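Probable mannosyltransferase KTR4 (Saccharomyces cerevisiae, PDB 5A07) belongs to the yeast glycolipid 2-alpha-mannosyltransferase family of GT-A glycosyltransferases and holds manganese and guanosine-5'-diphosphate in a shared pocket. Local coordinates at residues B[250-262]-B[366-379]. Sequence-based numbering, arbitrary orientation.
Sequences NKNDKIYGFVLNL and ADKSSIHWFRDIGY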
loop_
_atom_site.group_PDB
_atom_site.type_symbol
_atom_site.label_atom_id
_atom_site.label_comp_id
_atom_site.label_asym_id
_atom_site.label_seq_id
_atom_site.Cartn_x
_atom_site.Cartn_y
_atom_site.Cartn_z
ATOM N N ASN B 250 15.406 -7.274 1.784
ATOM C CA ASN B 250 15.995 -8.484 1.262
ATOM C C ASN B 250 16.614 -9.323 2.384
ATOM O O ASN B 250 16.347 -10.532 2.494
ATOM C CB ASN B 250 17.083 -8.131 0.246
ATOM C CG ASN B 250 17.503 -9.329 -0.534
ATOM O OD1 ASN B 250 16.795 -9.802 -1.386
ATOM N ND2 ASN B 250 18.613 -9.881 -0.154
ATOM N N LYS B 251 17.448 -8.698 3.215
ATOM C CA LYS B 251 18.103 -9.400 4.270
ATOM C C LYS B 251 17.148 -9.954 5.334
ATOM O O LYS B 251 17.489 -10.909 5.990
ATOM C CB LYS B 251 19.169 -8.517 4.922
ATOM C CG LYS B 251 20.198 -9.271 5.684
ATOM C CD LYS B 251 21.121 -10.133 4.794
ATOM C CE LYS B 251 21.837 -11.226 5.600
ATOM N NZ LYS B 251 22.673 -10.619 6.673
ATOM N N ASN B 252 15.976 -9.368 5.538
ATOM C CA ASN B 252 15.035 -9.833 6.542
ATOM C C ASN B 252 13.780 -10.506 5.970
ATOM O O ASN B 252 12.781 -10.646 6.645
ATOM C CB ASN B 252 14.729 -8.675 7.500
ATOM C CG ASN B 252 15.972 -8.228 8.245
ATOM O OD1 ASN B 252 16.375 -8.855 9.213
ATOM N ND2 ASN B 252 16.699 -7.220 7.705
ATOM N N ASP B 253 13.847 -10.871 4.695
ATOM C CA ASP B 253 12.787 -11.582 3.981
ATOM C C ASP B 253 11.429 -10.917 4.045
ATOM O O ASP B 253 10.411 -11.560 4.209
ATOM C CB ASP B 253 12.732 -13.068 4.436
ATOM C CG ASP B 253 14.025 -13.828 4.034
ATOM O OD1 ASP B 253 14.554 -13.552 2.934
ATOM O OD2 ASP B 253 14.511 -14.630 4.829
ATOM N N LYS B 254 11.409 -9.595 3.824
ATOM C CA LYS B 254 10.195 -8.874 3.729
ATOM C C LYS B 254 9.826 -8.637 2.292
ATOM O O LYS B 254 10.638 -8.180 1.493
ATOM C CB LYS B 254 10.297 -7.535 4.468
ATOM C CG LYS B 254 10.846 -7.669 5.864
ATOM C CD LYS B 254 9.996 -8.535 6.753
ATOM C CE LYS B 254 10.610 -8.531 8.166
ATOM N NZ LYS B 254 9.795 -9.493 8.921
ATOM N N ILE B 255 8.581 -8.918 1.980
ATOM C CA ILE B 255 8.100 -8.704 0.623
ATOM C C ILE B 255 7.325 -7.412 0.432
ATOM O O ILE B 255 6.963 -7.072 -0.673
ATOM C CB ILE B 255 7.205 -9.864 0.164
ATOM C CG1 ILE B 255 5.952 -9.981 0.990
ATOM C CG2 ILE B 255 8.061 -11.166 0.123
ATOM C CD1 ILE B 255 4.839 -10.872 0.397
ATOM N N TYR B 256 7.010 -6.726 1.541
ATOM C CA TYR B 256 6.153 -5.564 1.425
ATOM C C TYR B 256 6.390 -4.671 2.638
ATOM O O TYR B 256 6.542 -5.165 3.762
ATOM C CB TYR B 256 4.704 -5.969 1.329
ATOM C CG TYR B 256 3.775 -4.827 0.896
ATOM C CD1 TYR B 256 3.701 -4.453 -0.441
ATOM C CD2 TYR B 256 3.013 -4.147 1.786
ATOM C CE1 TYR B 256 2.885 -3.417 -0.844
ATOM C CE2 TYR B 256 2.156 -3.124 1.367
ATOM C CZ TYR B 256 2.104 -2.789 0.042
ATOM O OH TYR B 256 1.284 -1.790 -0.377
ATOM N N GLY B 257 6.439 -3.378 2.383
ATOM C CA GLY B 257 6.552 -2.369 3.408
ATOM C C GLY B 257 5.490 -1.302 3.279
ATOM O O GLY B 257 5.208 -0.811 2.151
ATOM N N PHE B 258 4.899 -0.926 4.425
ATOM C CA PHE B 258 3.871 0.065 4.467
ATOM C C PHE B 258 4.086 0.990 5.663
ATOM O O PHE B 258 4.833 0.676 6.594
ATOM C CB PHE B 258 2.474 -0.583 4.512
ATOM C CG PHE B 258 2.097 -1.183 5.858
ATOM C CD1 PHE B 258 2.499 -2.437 6.205
ATOM C CD2 PHE B 258 1.351 -0.472 6.767
ATOM C CE1 PHE B 258 2.163 -2.985 7.443
ATOM C CE2 PHE B 258 1.023 -1.001 8.011
ATOM C CZ PHE B 258 1.449 -2.254 8.335
ATOM N N VAL B 259 3.413 2.117 5.610
ATOM C CA VAL B 259 3.363 3.074 6.721
ATOM C C VAL B 259 1.990 3.344 7.348
ATOM O O VAL B 259 1.915 3.686 8.580
ATOM C CB VAL B 259 4.049 4.439 6.429
ATOM C CG1 VAL B 259 5.535 4.304 6.234
ATOM C CG2 VAL B 259 3.439 5.132 5.226
ATOM N N LEU B 260 0.937 3.266 6.533
ATOM C CA LEU B 260 -0.374 3.640 6.932
ATOM C C LEU B 260 -1.359 2.511 6.520
ATOM O O LEU B 260 -1.166 1.873 5.493
ATOM C CB LEU B 260 -0.802 5.001 6.291
ATOM C CG LEU B 260 -0.058 6.184 6.926
ATOM C CD1 LEU B 260 -0.074 7.449 6.069
ATOM C CD2 LEU B 260 -0.614 6.455 8.329
ATOM N N ASN B 261 -2.415 2.317 7.296
ATOM C CA ASN B 261 -3.288 1.124 7.180
ATOM C C ASN B 261 -4.692 1.613 7.486
ATOM O O ASN B 261 -4.955 2.057 8.585
ATOM C CB ASN B 261 -2.755 0.134 8.240
ATOM C CG ASN B 261 -3.314 -1.250 8.110
ATOM O OD1 ASN B 261 -4.551 -1.463 8.071
ATOM N ND2 ASN B 261 -2.407 -2.225 8.097
ATOM N N LEU B 262 -5.590 1.543 6.517
ATOM C CA LEU B 262 -6.854 2.220 6.542
ATOM C C LEU B 262 -8.044 1.314 6.152
ATOM O O LEU B 262 -7.904 0.320 5.468
ATOM C CB LEU B 262 -6.885 3.389 5.503
ATOM C CG LEU B 262 -5.804 4.482 5.532
ATOM C CD1 LEU B 262 -6.055 5.523 4.422
ATOM C CD2 LEU B 262 -5.783 5.136 6.886
ATOM N N ALA B 366 0.259 -14.670 1.319
ATOM C CA ALA B 366 1.594 -14.506 1.887
ATOM C C ALA B 366 1.513 -14.591 3.392
ATOM O O ALA B 366 0.469 -14.338 3.988
ATOM C CB ALA B 366 2.212 -13.172 1.514
ATOM N N ASP B 367 2.644 -14.923 3.971
ATOM C CA ASP B 367 2.811 -14.996 5.387
ATOM C C ASP B 367 2.853 -13.576 5.951
ATOM O O ASP B 367 3.706 -12.786 5.579
ATOM C CB ASP B 367 4.182 -15.646 5.705
ATOM C CG ASP B 367 4.387 -15.876 7.188
ATOM O OD1 ASP B 367 3.981 -15.069 8.073
ATOM O OD2 ASP B 367 4.992 -16.907 7.539
ATOM N N LYS B 368 1.984 -13.274 6.897
ATOM C CA LYS B 368 1.867 -11.925 7.384
ATOM C C LYS B 368 3.144 -11.361 8.075
ATOM O O LYS B 368 3.292 -10.111 8.174
ATOM C CB LYS B 368 0.668 -11.784 8.281
ATOM C CG LYS B 368 0.827 -12.480 9.625
ATOM C CD LYS B 368 -0.567 -12.656 10.194
ATOM C CE LYS B 368 -0.552 -12.827 11.691
ATOM N NZ LYS B 368 -0.232 -14.162 11.991
ATOM N N SER B 369 4.044 -12.228 8.538
ATOM C CA SER B 369 5.295 -11.801 9.173
ATOM C C SER B 369 6.343 -11.335 8.124
ATOM O O SER B 369 7.368 -10.785 8.503
ATOM C CB SER B 369 5.867 -12.924 10.043
ATOM O OG SER B 369 6.239 -14.034 9.227
ATOM N N SER B 370 6.038 -11.503 6.840
ATOM C CA SER B 370 6.833 -10.975 5.762
ATOM C C SER B 370 6.435 -9.542 5.316
ATOM O O SER B 370 7.026 -9.036 4.363
ATOM C CB SER B 370 6.855 -11.922 4.511
ATOM O OG SER B 370 5.603 -11.951 3.830
ATOM N N ILE B 371 5.418 -8.960 5.954
ATOM C CA ILE B 371 4.856 -7.644 5.611
ATOM C C ILE B 371 5.270 -6.699 6.766
ATOM O O ILE B 371 4.950 -6.967 7.964
ATOM C CB ILE B 371 3.340 -7.708 5.446
ATOM C CG1 ILE B 371 2.964 -8.679 4.299
ATOM C CG2 ILE B 371 2.803 -6.317 5.245
ATOM C CD1 ILE B 371 1.507 -8.918 4.203
ATOM N N HIS B 372 6.099 -5.718 6.456
ATOM C CA HIS B 372 6.792 -4.908 7.435
ATOM C C HIS B 372 6.091 -3.553 7.560
ATOM O O HIS B 372 5.982 -2.825 6.542
ATOM C CB HIS B 372 8.234 -4.706 7.046
ATOM C CG HIS B 372 9.033 -3.893 8.001
ATOM N ND1 HIS B 372 9.473 -4.390 9.211
ATOM C CD2 HIS B 372 9.465 -2.615 7.947
ATOM C CE1 HIS B 372 10.121 -3.448 9.873
ATOM N NE2 HIS B 372 10.152 -2.360 9.119
ATOM N N TRP B 373 5.841 -3.129 8.799
ATOM C CA TRP B 373 5.378 -1.773 9.103
ATOM C C TRP B 373 6.572 -0.854 9.406
ATOM O O TRP B 373 7.252 -1.000 10.438
ATOM C CB TRP B 373 4.403 -1.775 10.292
ATOM C CG TRP B 373 3.880 -0.436 10.676
ATOM C CD1 TRP B 373 3.646 0.589 9.851
ATOM C CD2 TRP B 373 3.426 -0.031 11.940
ATOM N NE1 TRP B 373 3.153 1.665 10.525
ATOM C CE2 TRP B 373 3.024 1.311 11.829
ATOM C CE3 TRP B 373 3.345 -0.658 13.192
ATOM C CZ2 TRP B 373 2.507 2.021 12.890
ATOM C CZ3 TRP B 373 2.859 0.041 14.237
ATOM C CH2 TRP B 373 2.427 1.371 14.086
ATOM N N PHE B 374 6.826 0.097 8.491
ATOM C CA PHE B 374 7.978 0.982 8.582
ATOM C C PHE B 374 7.646 2.115 9.536
ATOM O O PHE B 374 7.399 3.272 9.131
ATOM C CB PHE B 374 8.369 1.539 7.194
ATOM C CG PHE B 374 9.329 0.665 6.459
ATOM C CD1 PHE B 374 10.632 0.552 6.886
ATOM C CD2 PHE B 374 8.906 -0.084 5.339
ATOM C CE1 PHE B 374 11.521 -0.305 6.215
ATOM C CE2 PHE B 374 9.795 -0.905 4.692
ATOM C CZ PHE B 374 11.106 -1.032 5.125
ATOM N N ARG B 375 7.654 1.796 10.825
ATOM C CA ARG B 375 7.286 2.763 11.854
ATOM C C ARG B 375 8.168 4.008 11.775
ATOM O O ARG B 375 7.706 5.125 12.080
ATOM C CB ARG B 375 7.370 2.125 13.262
ATOM C CG ARG B 375 6.280 1.078 13.499
ATOM C CD ARG B 375 6.555 0.319 14.787
ATOM N NE ARG B 375 6.330 1.152 15.993
ATOM C CZ ARG B 375 6.577 0.745 17.234
ATOM N NH1 ARG B 375 7.016 -0.517 17.473
ATOM N NH2 ARG B 375 6.390 1.569 18.243
ATOM N N ASP B 376 9.412 3.820 11.398
ATOM C CA ASP B 376 10.398 4.875 11.417
ATOM C C ASP B 376 10.272 5.844 10.245
ATOM O O ASP B 376 10.941 6.913 10.289
ATOM C CB ASP B 376 11.863 4.324 11.491
ATOM C CG ASP B 376 12.186 3.267 10.390
ATOM O OD1 ASP B 376 11.252 2.566 9.825
ATOM O OD2 ASP B 376 13.389 3.061 10.089
ATOM N N ILE B 377 9.508 5.476 9.206
ATOM C CA ILE B 377 9.385 6.337 8.013
ATOM C C ILE B 377 8.258 7.324 8.282
ATOM O O ILE B 377 7.079 7.040 8.083
ATOM C CB ILE B 377 9.254 5.568 6.692
ATOM C CG1 ILE B 377 10.481 4.699 6.516
ATOM C CG2 ILE B 377 9.083 6.619 5.587
ATOM C CD1 ILE B 377 10.485 3.913 5.225
ATOM N N GLY B 378 8.632 8.495 8.806
ATOM C CA GLY B 378 7.688 9.550 9.037
ATOM C C GLY B 378 7.162 10.043 7.647
ATOM O O GLY B 378 7.971 10.339 6.756
ATOM N N TYR B 379 5.868 10.078 7.457
ATOM C CA TYR B 379 5.317 10.229 6.111
ATOM C C TYR B 379 3.935 10.815 6.123
ATOM O O TYR B 379 3.081 10.501 7.029
ATOM C CB TYR B 379 5.150 8.855 5.453
ATOM C CG TYR B 379 4.449 8.903 4.116
ATOM C CD1 TYR B 379 5.185 9.129 2.978
ATOM C CD2 TYR B 379 3.128 8.507 3.980
ATOM C CE1 TYR B 379 4.580 9.083 1.709
ATOM C CE2 TYR B 379 2.484 8.467 2.762
ATOM C CZ TYR B 379 3.237 8.799 1.598
ATOM O OH TYR B 379 2.683 8.708 0.348
HETATM O O HOH W 1 7.406 -8.025 9.156
#
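Tyr256 to Phe258 and Ile371 to Trp373 pair as parallel strands in the mixed sheet of this GT-A fold, 371-373 flanking strand 256-262, which also pairs antiparallel with strand 322-325. The backbone ladder runs from His372 N to Tyr256 O (2.8 Å, straight at 180°), through Phe258 N to His372 O, to Phe374 N and Phe258 O. Ahead of it, Ile255 N bonds to Ser370 O, and the long chain of Lys254, bent at chi2 (-61°), lets NZ reach Ser369 O in the 3-10 segment (2.8 Å), nearly along its C=O axis, and a water that bonds weakly to Ile371 O. Gly257, without a side chain, lets the edge of the Phe374 ring lie against its backbone, CA to CE2 3.8 Å. Past the paired residues, branched Val259 sets CG1 against Ile377 CB and CG2 against CD2 of Tyr379 (3.6 Å), whose hydroxyl bonds to Asn320 and whose side chain lies about 7 Å from the bound manganese ion at its nearest atoms. On the face carrying Phe258 and Trp373, two flat rings meet: the Phe258 ring lies nearly parallel to the five-membered ring of Trp373 (13°), slid aside with little overlap, and takes Trp373 CA over one face. The indole N-H of Trp373 bonds to Val259 O, NE1 to O 3.1 Å, from above the carbonyl plane.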